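Flagellar basal body protein (Helicobacter pylori, PDB 5NPY) probably builds the flagellar hook as one of its FlgE-type subunits, the hook being the curved joint between the basal body rod and the filament. Local coordinates at residues F264-A269 and T380-P385; L296-K301 and P306-E311; I312-P315 and P319-F322; E360-D365 and K370-S375; N541-W546 and L552-I557. All blocks are in the same frame, centred on the assembly; numbering follows the deposited sequence.

How the contacts relate
Going from the N terminus, contact 1 opens first, on strand 260-266, and closes only at 380-385, so contacts 2, 3 and 4 all nest inside its loop. Within that loop they follow in series. Contact 2 closes the hairpin of strands 293-298 and 308-313; contact 3 adjoins it in sequence and carries the end of strand 308-313 over to strand 320-325 in another sheet; contact 4 closes the hairpin of strands 346-364 and 370-381. Strand 370-381 then runs on into contact 1. Contact 5 comes last, on the opposite side of the chain's centre from contact 1, with centres about 67 Å apart, and joins strand 543-544 to the approach of strand 555-559.

Contact 1. Residues F264-A269 and T380-P385; sequences FTYGDA and TNSNDP. With 144 (tris-hydroxymethyl-methyl-ammonium), chain B.
The backbones stay apart where Tyr266 and Gly267, at the end of strand 260-266, meet Ser382 and Asp384 beyond the end of strand 370-381: the nearest CA atoms, those of Gly267 and Asp384, are 7.4 Å from each other. Side chains and one water fill in. The Tyr266 ring and the Asp384 carboxylate pass alongside one another, running opposite ways with their planes only 18° apart, and CE1 of Tyr266 comes 3.8 Å from OD2 of Asp384. With CG anti to the backbone N (chi1 177°), Asp384 extends far enough for that same OD2 to accept from a water, which in turn takes the N-H of Asp268 at 2.8 Å between Asp268 N and the water oxygen. The other carboxylate oxygen, OD1, bonds Thr386 and forms a salt bridge with Arg246. Tyr266 OH and Ser382 OG are 3.7 Å apart, but each has its main partner elsewhere, Asp228 for the tyrosine and Asn230 for the serine. Earlier on the second segment, Thr380 OG1 donates to O3 of the bound tris-hydroxymethyl-methyl-ammonium at 2.9 Å, in a pocket that also includes Asn381 and Glu399. Thr380 and Asn381 both face Thr397 in a classic beta bulge against strand 396-406, while helix 279-289 packs on Phe264.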
# COMPACT_ATOMS: atom_id res chain seq x y z
N PHE A 264 28.09 31.89 -13.35
CA PHE A 264 27.60 30.53 -13.37
C PHE A 264 26.08 30.57 -13.38
O PHE A 264 25.46 31.49 -12.83
CB PHE A 264 28.09 29.75 -12.14
CG PHE A 264 29.57 29.81 -11.92
CD1 PHE A 264 30.44 30.15 -12.94
CD2 PHE A 264 30.09 29.50 -10.68
CE1 PHE A 264 31.81 30.19 -12.73
CE2 PHE A 264 31.47 29.53 -10.45
CZ PHE A 264 32.34 29.87 -11.48
N THR A 265 25.47 29.57 -14.02
CA THR A 265 24.02 29.53 -14.22
C THR A 265 23.48 28.15 -13.89
O THR A 265 24.00 27.14 -14.38
CB THR A 265 23.64 29.89 -15.67
OG1 THR A 265 24.04 31.23 -15.97
CG2 THR A 265 22.15 29.72 -15.90
N TYR A 266 22.41 28.10 -13.10
CA TYR A 266 21.79 26.83 -12.78
C TYR A 266 21.07 26.27 -13.99
O TYR A 266 20.30 26.97 -14.65
CB TYR A 266 20.82 26.97 -11.60
CG TYR A 266 20.14 25.67 -11.24
CD1 TYR A 266 18.88 25.35 -11.76
CD2 TYR A 266 20.76 24.74 -10.40
CE1 TYR A 266 18.25 24.14 -11.45
CE2 TYR A 266 20.13 23.53 -10.07
CZ TYR A 266 18.87 23.24 -10.59
OH TYR A 266 18.25 22.07 -10.29
N GLY A 267 21.29 24.99 -14.24
CA GLY A 267 20.67 24.30 -15.35
C GLY A 267 21.45 23.05 -15.72
O GLY A 267 22.45 22.71 -15.09
N ASP A 268 20.95 22.36 -16.74
CA ASP A 268 21.59 21.15 -17.28
C ASP A 268 23.10 21.37 -17.42
O ASP A 268 23.54 22.22 -18.21
CB ASP A 268 20.96 20.77 -18.63
CG ASP A 268 21.45 19.42 -19.19
OD1 ASP A 268 20.67 18.75 -19.90
OD2 ASP A 268 22.62 19.02 -18.94
N ALA A 269 23.90 20.63 -16.65
CA ALA A 269 25.35 20.84 -16.65
C ALA A 269 25.99 20.66 -18.04
O ALA A 269 27.09 21.16 -18.26
CB ALA A 269 26.04 19.91 -15.63
N THR A 380 16.71 14.19 -3.94
CA THR A 380 18.08 14.31 -4.43
C THR A 380 18.18 15.07 -5.73
O THR A 380 19.26 15.58 -6.04
CB THR A 380 18.70 12.91 -4.64
OG1 THR A 380 17.88 12.16 -5.56
CG2 THR A 380 18.78 12.15 -3.31
N ASN A 381 17.11 15.14 -6.51
CA ASN A 381 17.13 15.76 -7.81
C ASN A 381 15.76 16.36 -8.09
O ASN A 381 14.74 15.71 -7.85
CB ASN A 381 17.47 14.75 -8.93
CG ASN A 381 17.83 15.44 -10.21
OD1 ASN A 381 18.89 16.06 -10.31
ND2 ASN A 381 16.95 15.38 -11.19
N SER A 382 15.74 17.57 -8.62
CA SER A 382 14.48 18.21 -8.96
C SER A 382 14.34 18.31 -10.47
O SER A 382 15.34 18.39 -11.20
CB SER A 382 14.37 19.59 -8.30
OG SER A 382 15.18 20.51 -8.99
N ASN A 383 13.10 18.25 -10.95
CA ASN A 383 12.84 18.31 -12.39
C ASN A 383 12.78 19.77 -12.82
O ASN A 383 11.80 20.48 -12.58
CB ASN A 383 11.56 17.55 -12.73
CG ASN A 383 10.98 17.93 -14.10
OD1 ASN A 383 9.85 18.43 -14.20
ND2 ASN A 383 11.76 17.74 -15.16
N ASP A 384 13.84 20.22 -13.47
CA ASP A 384 13.94 21.56 -14.01
C ASP A 384 13.11 21.64 -15.29
O ASP A 384 13.36 20.87 -16.22
CB ASP A 384 15.41 21.91 -14.24
CG ASP A 384 15.62 23.30 -14.89
OD1 ASP A 384 14.65 23.93 -15.34
OD2 ASP A 384 16.79 23.78 -14.92
N PRO A 385 12.12 22.54 -15.38
CA PRO A 385 11.30 22.59 -16.61
C PRO A 385 12.10 22.93 -17.85
O PRO A 385 11.64 22.58 -18.94
CB PRO A 385 10.26 23.67 -16.29
CG PRO A 385 10.90 24.53 -15.25
CD PRO A 385 11.64 23.52 -14.39
C1 144 B . 21.42 9.82 -9.20
N 144 B . 20.90 10.45 -7.99
C2 144 B . 21.92 11.34 -7.42
O2 144 B . 22.91 10.67 -6.68
C3 144 B . 20.56 9.43 -7.00
O3 144 B . 19.67 9.95 -6.04
C4 144 B . 19.69 11.26 -8.22
O4 144 B . 19.22 11.41 -9.53
O HOH W 1 18.19 22.45 -17.40

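Contact 2. Residues L296-K301 and P306-E311; sequences LIKSEK and PPLLLE
Ser299 N donates to Pro307 O from 3.0 Å, nearly in line with the carbonyl. A chi1 of 57° turns Ser299 OG toward the oxygen that the N-H already uses, but the modelled 2.5 Å between Ser299 OG and Pro307 O is suspiciously short and its detail doubtful. Next along, Ile297 and Leu309 form a hydrogen-bonded antiparallel pair, with Ile297 N to Leu309 O at 2.9 Å and Leu309 N to Ile297 O at 2.8 Å, both almost straight.

On the face of Ile297 and Leu309, the isoleucine side chain crosses Glu311 at about a right angle, CG2 coming 3.4 Å from Glu311 OE1. On the face of Leu296, Lys298, Leu308 and Leu310, Lys298 and Leu308 leave their strands as neighbours on a shared heading, CG of Lys298 being 3.6 Å from CD2 of Leu308. The Pro306 ring sits across the lysine's extended chain, its CG 3.5 Å from Lys298 CB. That chain delivers NZ to the backbone oxygens of Ala303 and Lys304, in the turn, and of Gly217. Leu296 and Leu308 also pack on Phe212 of helix 209-212. This is an antiparallel beta hairpin, strands 293-298 and 308-313 its arms, built onto a larger antiparallel sheet through strand 346-364, which pairs with the far side of strand 308-313.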
# COMPACT_ATOMS: atom_id res chain seq x y z
N LEU A 296 31.79 20.57 2.13
CA LEU A 296 30.81 20.23 3.16
C LEU A 296 31.51 20.07 4.51
O LEU A 296 32.44 19.27 4.63
CB LEU A 296 30.07 18.95 2.79
CG LEU A 296 28.95 18.54 3.75
CD1 LEU A 296 27.82 19.51 3.62
CD2 LEU A 296 28.50 17.13 3.46
N ILE A 297 31.06 20.82 5.52
CA ILE A 297 31.65 20.78 6.86
C ILE A 297 30.56 20.64 7.93
O ILE A 297 29.39 20.95 7.72
CB ILE A 297 32.51 22.03 7.17
CG1 ILE A 297 31.69 23.31 7.01
CG2 ILE A 297 33.74 22.10 6.29
CD1 ILE A 297 32.10 24.42 7.94
N LYS A 298 30.97 20.17 9.10
CA LYS A 298 30.08 20.13 10.26
C LYS A 298 30.17 21.46 10.99
O LYS A 298 31.26 22.00 11.19
CB LYS A 298 30.44 19.00 11.21
CG LYS A 298 30.34 17.61 10.65
CD LYS A 298 30.79 16.63 11.73
CE LYS A 298 30.42 15.20 11.42
NZ LYS A 298 30.87 14.29 12.52
N SER A 299 29.01 21.98 11.39
CA SER A 299 28.95 23.23 12.13
C SER A 299 29.56 23.12 13.52
O SER A 299 29.88 24.15 14.12
CB SER A 299 27.50 23.69 12.25
OG SER A 299 26.74 22.68 12.90
N GLU A 300 29.68 21.90 14.03
CA GLU A 300 30.29 21.60 15.33
C GLU A 300 31.02 20.28 15.11
O GLU A 300 30.40 19.22 15.10
CB GLU A 300 29.23 21.51 16.41
CG GLU A 300 29.64 20.80 17.68
CD GLU A 300 28.43 20.41 18.53
OE1 GLU A 300 27.30 20.73 18.11
OE2 GLU A 300 28.62 19.78 19.60
N LYS A 301 32.34 20.35 14.88
CA LYS A 301 33.03 19.24 14.23
C LYS A 301 33.31 18.07 15.17
O LYS A 301 33.61 16.97 14.70
CB LYS A 301 34.32 19.71 13.57
CG LYS A 301 34.53 19.11 12.14
CD LYS A 301 33.87 19.96 11.03
CE LYS A 301 34.04 19.37 9.61
NZ LYS A 301 33.47 18.01 9.36
N PRO A 306 25.89 16.82 13.66
CA PRO A 306 25.42 18.21 13.83
C PRO A 306 24.83 18.75 12.53
O PRO A 306 24.93 18.11 11.48
CB PRO A 306 26.70 18.96 14.20
CG PRO A 306 27.77 18.23 13.39
CD PRO A 306 27.33 16.77 13.32
N PRO A 307 24.21 19.93 12.57
CA PRO A 307 23.84 20.60 11.32
C PRO A 307 25.08 20.83 10.47
O PRO A 307 26.16 21.11 10.99
CB PRO A 307 23.23 21.92 11.79
CG PRO A 307 22.74 21.65 13.20
CD PRO A 307 23.69 20.62 13.77
N LEU A 308 24.92 20.68 9.17
CA LEU A 308 26.04 20.78 8.24
C LEU A 308 25.98 22.10 7.49
O LEU A 308 24.91 22.67 7.28
CB LEU A 308 26.04 19.59 7.26
CG LEU A 308 26.09 18.21 7.92
CD1 LEU A 308 26.18 17.15 6.87
CD2 LEU A 308 27.26 18.08 8.91
N LEU A 309 27.16 22.59 7.10
CA LEU A 309 27.28 23.83 6.36
C LEU A 309 28.09 23.60 5.10
O LEU A 309 28.86 22.64 5.01
CB LEU A 309 27.98 24.94 7.17
CG LEU A 309 27.62 25.07 8.64
CD1 LEU A 309 28.60 26.01 9.31
CD2 LEU A 309 26.21 25.61 8.76
N LEU A 310 27.91 24.51 4.14
CA LEU A 310 28.82 24.68 3.02
C LEU A 310 29.86 25.74 3.37
O LEU A 310 29.62 26.66 4.16
CB LEU A 310 28.06 25.10 1.76
CG LEU A 310 26.99 24.13 1.26
CD1 LEU A 310 26.29 24.71 0.03
CD2 LEU A 310 27.57 22.75 0.94
N GLU A 311 31.04 25.60 2.77
CA GLU A 311 32.17 26.45 3.14
C GLU A 311 33.00 26.76 1.90
O GLU A 311 33.43 25.85 1.19
CB GLU A 311 33.03 25.75 4.19
CG GLU A 311 34.39 26.36 4.41
CD GLU A 311 35.32 25.43 5.14
OE1 GLU A 311 35.61 24.33 4.60
OE2 GLU A 311 35.75 25.78 6.26

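Contact 3. Residues I312-P315 and P319-F322; sequences IANP and PITF
A short connection between two beta sheets brings Asn314 against Pro319 and Ile320, and Ile312 against Phe322. Strand 308-313 ends in one sheet, and within a few residues strand 320-325 begins in another. The touching parts run 147° apart in direction, yet no hydrogen bond joins the two segments and the CA atoms of Ile312 and Phe322 are 10.1 Å from each other, so side chains bridge the gap.

Ile312 does so with its tip. CD1 reaches the Phe322 ring near CE1 and CZ, at 4.1 Å from CE1, the two side chains crossing obliquely. The end carbon gets there because CG1 lies anti to the carbonyl carbon (chi1 -50°) and the chain is then extended to CD1. Leu292 touches both residues, and Phe322 packs further on Ile252 and Leu341, so the pair belongs to an apolar layer between the sheets.

Asn314 works nearer the turn. A chi1 of 178° swings its amide away from its own N and across to the other segment, where ND2 lies 3.6 Å from Pro319 CA and 3.9 Å from Ile320 CB. The amide nitrogen bonds Leu341 O on strand 339-341 and Thr318 O in the connection itself. One asparagine thus ties the turn to an edge strand of the second sheet, in a tight sheet-to-sheet connection with the Ile312-Phe322 contact beside it in the apolar layer.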
# COMPACT_ATOMS: atom_id res chain seq x y z
N ILE A 312 33.22 28.05 1.65
CA ILE A 312 34.10 28.50 0.58
C ILE A 312 35.45 28.81 1.20
O ILE A 312 35.57 29.73 2.02
CB ILE A 312 33.52 29.71 -0.16
CG1 ILE A 312 32.07 29.44 -0.54
CG2 ILE A 312 34.34 30.01 -1.42
CD1 ILE A 312 31.42 30.60 -1.26
N ALA A 313 36.46 28.03 0.83
CA ALA A 313 37.76 28.07 1.48
C ALA A 313 38.87 28.26 0.45
O ALA A 313 38.78 27.77 -0.68
CB ALA A 313 38.02 26.78 2.28
N ASN A 314 39.91 28.98 0.86
CA ASN A 314 41.11 29.12 0.07
C ASN A 314 42.11 28.09 0.56
O ASN A 314 42.49 28.14 1.74
CB ASN A 314 41.69 30.52 0.19
CG ASN A 314 42.98 30.69 -0.60
OD1 ASN A 314 43.44 29.77 -1.26
ND2 ASN A 314 43.55 31.89 -0.54
N PRO A 315 42.56 27.14 -0.28
CA PRO A 315 43.48 26.11 0.21
C PRO A 315 44.91 26.62 0.36
O PRO A 315 45.62 26.22 1.29
CB PRO A 315 43.37 25.00 -0.85
CG PRO A 315 42.55 25.59 -2.01
CD PRO A 315 42.34 27.04 -1.73
N PRO A 319 46.70 34.73 -0.07
CA PRO A 319 45.27 35.05 0.01
C PRO A 319 44.63 35.31 -1.35
O PRO A 319 45.29 35.50 -2.38
CB PRO A 319 45.24 36.31 0.88
CG PRO A 319 46.49 36.23 1.69
CD PRO A 319 47.51 35.64 0.76
N ILE A 320 43.29 35.30 -1.34
CA ILE A 320 42.45 35.56 -2.50
C ILE A 320 41.24 36.36 -2.04
O ILE A 320 40.59 35.99 -1.06
CB ILE A 320 42.00 34.26 -3.20
CG1 ILE A 320 43.05 33.81 -4.22
CG2 ILE A 320 40.66 34.46 -3.88
CD1 ILE A 320 43.22 34.77 -5.39
N THR A 321 40.95 37.46 -2.72
CA THR A 321 39.75 38.25 -2.44
C THR A 321 38.69 37.94 -3.49
O THR A 321 38.99 37.94 -4.69
CB THR A 321 40.08 39.74 -2.42
OG1 THR A 321 40.97 40.02 -1.32
CG2 THR A 321 38.81 40.56 -2.27
N PHE A 322 37.47 37.65 -3.04
CA PHE A 322 36.43 37.17 -3.94
C PHE A 322 35.10 37.80 -3.58
O PHE A 322 34.82 38.07 -2.41
CB PHE A 322 36.29 35.64 -3.89
CG PHE A 322 35.29 35.15 -2.88
CD1 PHE A 322 34.08 34.62 -3.29
CD2 PHE A 322 35.57 35.21 -1.52
CE1 PHE A 322 33.15 34.16 -2.36
CE2 PHE A 322 34.65 34.75 -0.59
CZ PHE A 322 33.43 34.22 -1.01

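Contact 4. Residues E360-D365 and K370-S375; sequences EVDIYD and KYLLQS
Val361 with Leu373 and Ile363 with Tyr371 are the hydrogen-bonded pairs of an antiparallel beta hairpin, strand 346-364 returning as strand 370-381. Each pair exchanges two backbone bonds; the shortest joins Tyr371 N to Ile363 O at 2.7 Å. The CA-H groups add to this, Glu360 CA lying 3.2 Å from Leu373 O.

Apolar contacts gather on the face of Val361, Ile363, Tyr371 and Leu373. CG1 of Ile363, set between its own backbone N and carbonyl carbon (chi1 67°), comes 3.8 Å from Tyr371 CB, while its CG2 branch is 4.0 Å from Leu373 CB. Val193 of strand 192-198 packs over this side.

The other face is more polar. Glu360 and Gln374 run abreast from neighbouring strands, their carboxylate and amide planes 18° apart and Glu360 OE1 2.8 Å from Gln374 NE2. Leu372 runs alongside Asp362, its CD2 3.4 Å from Asp362 OD2. A water links that oxygen to Lys370 NZ, whose chain bends at chi3.

Near the turn, Asp365 OD2 forms a salt bridge with Lys440, which also bonds Tyr371 OH. The same Asp365 OD2 sits at the edge of the Tyr371 ring, near its plane, 3.5 Å from CE2.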
# COMPACT_ATOMS: atom_id res chain seq x y z
N GLU A 360 4.80 4.54 6.94
CA GLU A 360 4.82 3.43 7.88
C GLU A 360 3.58 2.59 7.65
O GLU A 360 2.48 3.13 7.54
CB GLU A 360 4.89 3.96 9.32
CG GLU A 360 4.98 2.91 10.42
CD GLU A 360 4.83 3.51 11.83
OE1 GLU A 360 5.85 4.01 12.38
OE2 GLU A 360 3.71 3.50 12.38
N VAL A 361 3.77 1.28 7.53
CA VAL A 361 2.73 0.30 7.23
C VAL A 361 2.74 -0.76 8.32
O VAL A 361 3.81 -1.22 8.75
CB VAL A 361 2.96 -0.34 5.84
CG1 VAL A 361 1.94 -1.42 5.54
CG2 VAL A 361 2.97 0.73 4.73
N ASP A 362 1.55 -1.16 8.77
CA ASP A 362 1.44 -2.27 9.71
C ASP A 362 1.64 -3.58 8.97
O ASP A 362 0.95 -3.86 7.98
CB ASP A 362 0.07 -2.28 10.40
CG ASP A 362 -0.17 -1.04 11.26
OD1 ASP A 362 -1.36 -0.67 11.44
OD2 ASP A 362 0.80 -0.46 11.78
N ILE A 363 2.58 -4.39 9.44
CA ILE A 363 2.77 -5.72 8.87
C ILE A 363 2.80 -6.74 10.00
O ILE A 363 2.94 -6.39 11.17
CB ILE A 363 4.05 -5.82 8.00
CG1 ILE A 363 5.30 -5.67 8.87
CG2 ILE A 363 3.99 -4.77 6.87
CD1 ILE A 363 6.61 -6.02 8.15
N TYR A 364 2.63 -8.01 9.62
CA TYR A 364 2.34 -9.07 10.56
C TYR A 364 3.17 -10.30 10.26
O TYR A 364 3.31 -10.68 9.09
CB TYR A 364 0.85 -9.43 10.54
CG TYR A 364 -0.02 -8.22 10.69
CD1 TYR A 364 -0.56 -7.58 9.58
CD2 TYR A 364 -0.27 -7.67 11.94
CE1 TYR A 364 -1.34 -6.43 9.72
CE2 TYR A 364 -1.04 -6.53 12.09
CZ TYR A 364 -1.57 -5.91 10.98
OH TYR A 364 -2.35 -4.77 11.13
N ASP A 365 3.71 -10.93 11.31
CA ASP A 365 4.46 -12.18 11.17
C ASP A 365 3.49 -13.36 11.10
O ASP A 365 2.26 -13.19 11.05
CB ASP A 365 5.49 -12.31 12.30
CG ASP A 365 4.86 -12.44 13.69
OD1 ASP A 365 3.66 -12.72 13.84
OD2 ASP A 365 5.61 -12.25 14.65
N LYS A 370 2.29 -7.49 15.21
CA LYS A 370 2.49 -6.32 14.38
C LYS A 370 3.95 -5.89 14.41
O LYS A 370 4.57 -5.80 15.47
CB LYS A 370 1.57 -5.19 14.84
CG LYS A 370 1.54 -4.00 13.87
CD LYS A 370 0.70 -2.85 14.46
CE LYS A 370 1.40 -2.20 15.67
NZ LYS A 370 0.48 -1.34 16.48
N TYR A 371 4.49 -5.64 13.22
CA TYR A 371 5.75 -4.95 13.00
C TYR A 371 5.47 -3.75 12.10
O TYR A 371 4.40 -3.63 11.51
CB TYR A 371 6.78 -5.89 12.38
CG TYR A 371 7.31 -6.93 13.34
CD1 TYR A 371 8.55 -6.78 13.93
CD2 TYR A 371 6.56 -8.07 13.64
CE1 TYR A 371 9.05 -7.73 14.81
CE2 TYR A 371 7.05 -9.02 14.52
CZ TYR A 371 8.30 -8.85 15.10
OH TYR A 371 8.81 -9.78 15.98
N LEU A 372 6.43 -2.83 12.02
CA LEU A 372 6.22 -1.55 11.37
C LEU A 372 7.18 -1.38 10.19
O LEU A 372 8.39 -1.22 10.39
CB LEU A 372 6.37 -0.42 12.38
CG LEU A 372 5.37 -0.36 13.56
CD1 LEU A 372 5.81 0.74 14.52
CD2 LEU A 372 3.90 -0.14 13.12
N LEU A 373 6.65 -1.41 8.97
CA LEU A 373 7.48 -1.25 7.77
C LEU A 373 7.65 0.25 7.52
O LEU A 373 6.73 0.94 7.08
CB LEU A 373 6.85 -1.99 6.59
CG LEU A 373 7.52 -1.86 5.20
CD1 LEU A 373 9.00 -1.86 5.32
CD2 LEU A 373 7.14 -2.97 4.25
N GLN A 374 8.84 0.77 7.84
CA GLN A 374 9.08 2.20 7.79
C GLN A 374 9.92 2.57 6.58
O GLN A 374 10.74 1.77 6.09
CB GLN A 374 9.73 2.72 9.06
CG GLN A 374 8.80 2.56 10.27
CD GLN A 374 9.27 3.26 11.52
OE1 GLN A 374 10.33 3.88 11.55
NE2 GLN A 374 8.48 3.15 12.58
N SER A 375 9.67 3.77 6.06
CA SER A 375 10.39 4.33 4.93
C SER A 375 10.64 5.79 5.21
O SER A 375 9.71 6.50 5.60
CB SER A 375 9.61 4.22 3.62
OG SER A 375 9.64 2.92 3.11
O HOH W 2 0.21 0.65 14.33

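Contact 5. Residues N541-W546 and L552-I557; sequences NPILGW and LKFGKI
Gly545 O accepts from two donors, the backbone N of Lys553 at 2.8 Å, lying in the carbonyl plane with a nearly straight N-H, and a water at 2.9 Å from the same oxygen. The water also accepts from Phe554 N, so it extends the backbone link by one residue. Leu552 closes in on the glycine too, its CD2 3.4 Å from Gly545 O, and Leu552 CA makes a bent CA-H...O contact with the same oxygen. The same methyl, CD2, also meets the edge of the Trp546 indole, near the ring plane, 4.0 Å from CE3.

Trp546 and Leu552 form a single backbone bridge, where the chain turns back after strand 543-544 and heads for strand 555-559. The first of these strands pairs with strand 499-509, the second with strand 87-93, so the bridge lies on the passage from one sheet to another.

Lys553 bends at chi3 (-84°), which brings NZ back to Leu544 O in a weak hydrogen bond of 3.2 Å. Its CB meanwhile sits over the centre of the Phe554 ring, 3.6 Å above the plane. Ile543 CG2 meets the edge of that same ring, 4.1 Å from CE2. On the indole, Leu544 CG lies over one face toward the rim, Arg504 makes a cation-pi contact, and NE1 bonds Gly171 O.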
# COMPACT_ATOMS: atom_id res chain seq x y z
N ASN A 541 -36.54 -29.28 -14.80
CA ASN A 541 -35.26 -29.37 -14.12
C ASN A 541 -35.08 -28.20 -13.15
O ASN A 541 -35.67 -27.13 -13.34
CB ASN A 541 -34.12 -29.38 -15.13
CG ASN A 541 -34.02 -30.69 -15.86
OD1 ASN A 541 -34.35 -31.74 -15.31
ND2 ASN A 541 -33.56 -30.64 -17.11
N PRO A 542 -34.27 -28.38 -12.10
CA PRO A 542 -34.14 -27.32 -11.10
C PRO A 542 -33.38 -26.15 -11.67
O PRO A 542 -32.40 -26.31 -12.39
CB PRO A 542 -33.37 -28.00 -9.96
CG PRO A 542 -32.55 -29.03 -10.66
CD PRO A 542 -33.42 -29.54 -11.79
N ILE A 543 -33.87 -24.95 -11.37
CA ILE A 543 -33.28 -23.72 -11.87
C ILE A 543 -32.46 -23.10 -10.74
O ILE A 543 -33.01 -22.76 -9.68
CB ILE A 543 -34.36 -22.75 -12.38
CG1 ILE A 543 -35.32 -23.48 -13.32
CG2 ILE A 543 -33.73 -21.54 -13.06
CD1 ILE A 543 -36.66 -22.77 -13.49
N LEU A 544 -31.15 -22.97 -10.95
CA LEU A 544 -30.27 -22.35 -9.97
C LEU A 544 -30.81 -20.99 -9.58
O LEU A 544 -31.20 -20.20 -10.44
CB LEU A 544 -28.86 -22.22 -10.55
CG LEU A 544 -27.65 -22.25 -9.62
CD1 LEU A 544 -27.53 -23.61 -8.98
CD2 LEU A 544 -26.38 -21.92 -10.39
N GLY A 545 -30.85 -20.73 -8.27
CA GLY A 545 -31.63 -19.61 -7.76
C GLY A 545 -31.10 -18.24 -8.14
O GLY A 545 -31.85 -17.26 -8.06
N TRP A 546 -29.85 -18.16 -8.57
CA TRP A 546 -29.16 -16.90 -8.78
C TRP A 546 -28.59 -16.84 -10.19
O TRP A 546 -28.25 -17.88 -10.77
CB TRP A 546 -28.03 -16.72 -7.75
CG TRP A 546 -27.16 -17.96 -7.59
CD1 TRP A 546 -26.15 -18.38 -8.43
CD2 TRP A 546 -27.22 -18.92 -6.53
NE1 TRP A 546 -25.59 -19.54 -7.95
CE2 TRP A 546 -26.22 -19.90 -6.79
CE3 TRP A 546 -28.03 -19.07 -5.40
CZ2 TRP A 546 -26.00 -20.99 -5.94
CZ3 TRP A 546 -27.81 -20.15 -4.56
CH2 TRP A 546 -26.81 -21.10 -4.84
N LEU A 552 -30.01 -13.28 -6.78
CA LEU A 552 -31.10 -14.22 -6.82
C LEU A 552 -32.10 -13.70 -7.82
O LEU A 552 -32.42 -12.53 -7.84
CB LEU A 552 -31.72 -14.35 -5.43
CG LEU A 552 -30.98 -15.22 -4.43
CD1 LEU A 552 -31.42 -14.97 -3.05
CD2 LEU A 552 -31.19 -16.63 -4.75
N LYS A 553 -32.61 -14.59 -8.64
CA LYS A 553 -33.53 -14.17 -9.67
C LYS A 553 -35.00 -14.05 -9.35
O LYS A 553 -35.67 -13.21 -9.87
CB LYS A 553 -33.40 -15.08 -10.86
CG LYS A 553 -32.10 -15.03 -11.50
CD LYS A 553 -32.05 -16.05 -12.59
CE LYS A 553 -31.69 -17.38 -12.06
NZ LYS A 553 -31.87 -18.42 -13.05
N PHE A 554 -35.48 -14.88 -8.46
CA PHE A 554 -36.87 -14.96 -8.14
C PHE A 554 -37.31 -14.62 -6.74
O PHE A 554 -38.47 -14.71 -6.43
CB PHE A 554 -37.33 -16.37 -8.47
CG PHE A 554 -36.71 -16.93 -9.71
CD1 PHE A 554 -36.94 -16.34 -10.92
CD2 PHE A 554 -35.88 -18.01 -9.67
CE1 PHE A 554 -36.37 -16.83 -12.06
CE2 PHE A 554 -35.31 -18.51 -10.81
CZ PHE A 554 -35.56 -17.92 -12.01
N GLY A 555 -36.39 -14.20 -5.90
CA GLY A 555 -36.79 -13.89 -4.56
C GLY A 555 -35.72 -13.22 -3.75
O GLY A 555 -34.77 -12.70 -4.27
N LYS A 556 -35.92 -13.24 -2.45
CA LYS A 556 -35.01 -12.65 -1.48
C LYS A 556 -35.04 -13.48 -0.21
O LYS A 556 -36.10 -14.00 0.18
CB LYS A 556 -35.38 -11.19 -1.19
CG LYS A 556 -36.25 -10.99 0.04
CD LYS A 556 -37.06 -9.70 -0.05
CE LYS A 556 -36.17 -8.51 -0.36
NZ LYS A 556 -36.95 -7.34 -0.86
N ILE A 557 -33.89 -13.61 0.44
CA ILE A 557 -33.77 -14.33 1.71
C ILE A 557 -33.79 -13.33 2.85
O ILE A 557 -33.10 -12.30 2.79
CB ILE A 557 -32.48 -15.17 1.74
CG1 ILE A 557 -32.53 -16.27 0.69
CG2 ILE A 557 -32.29 -15.78 3.10
CD1 ILE A 557 -31.40 -17.30 0.78
O HOH W 3 -34.32 -16.52 -6.75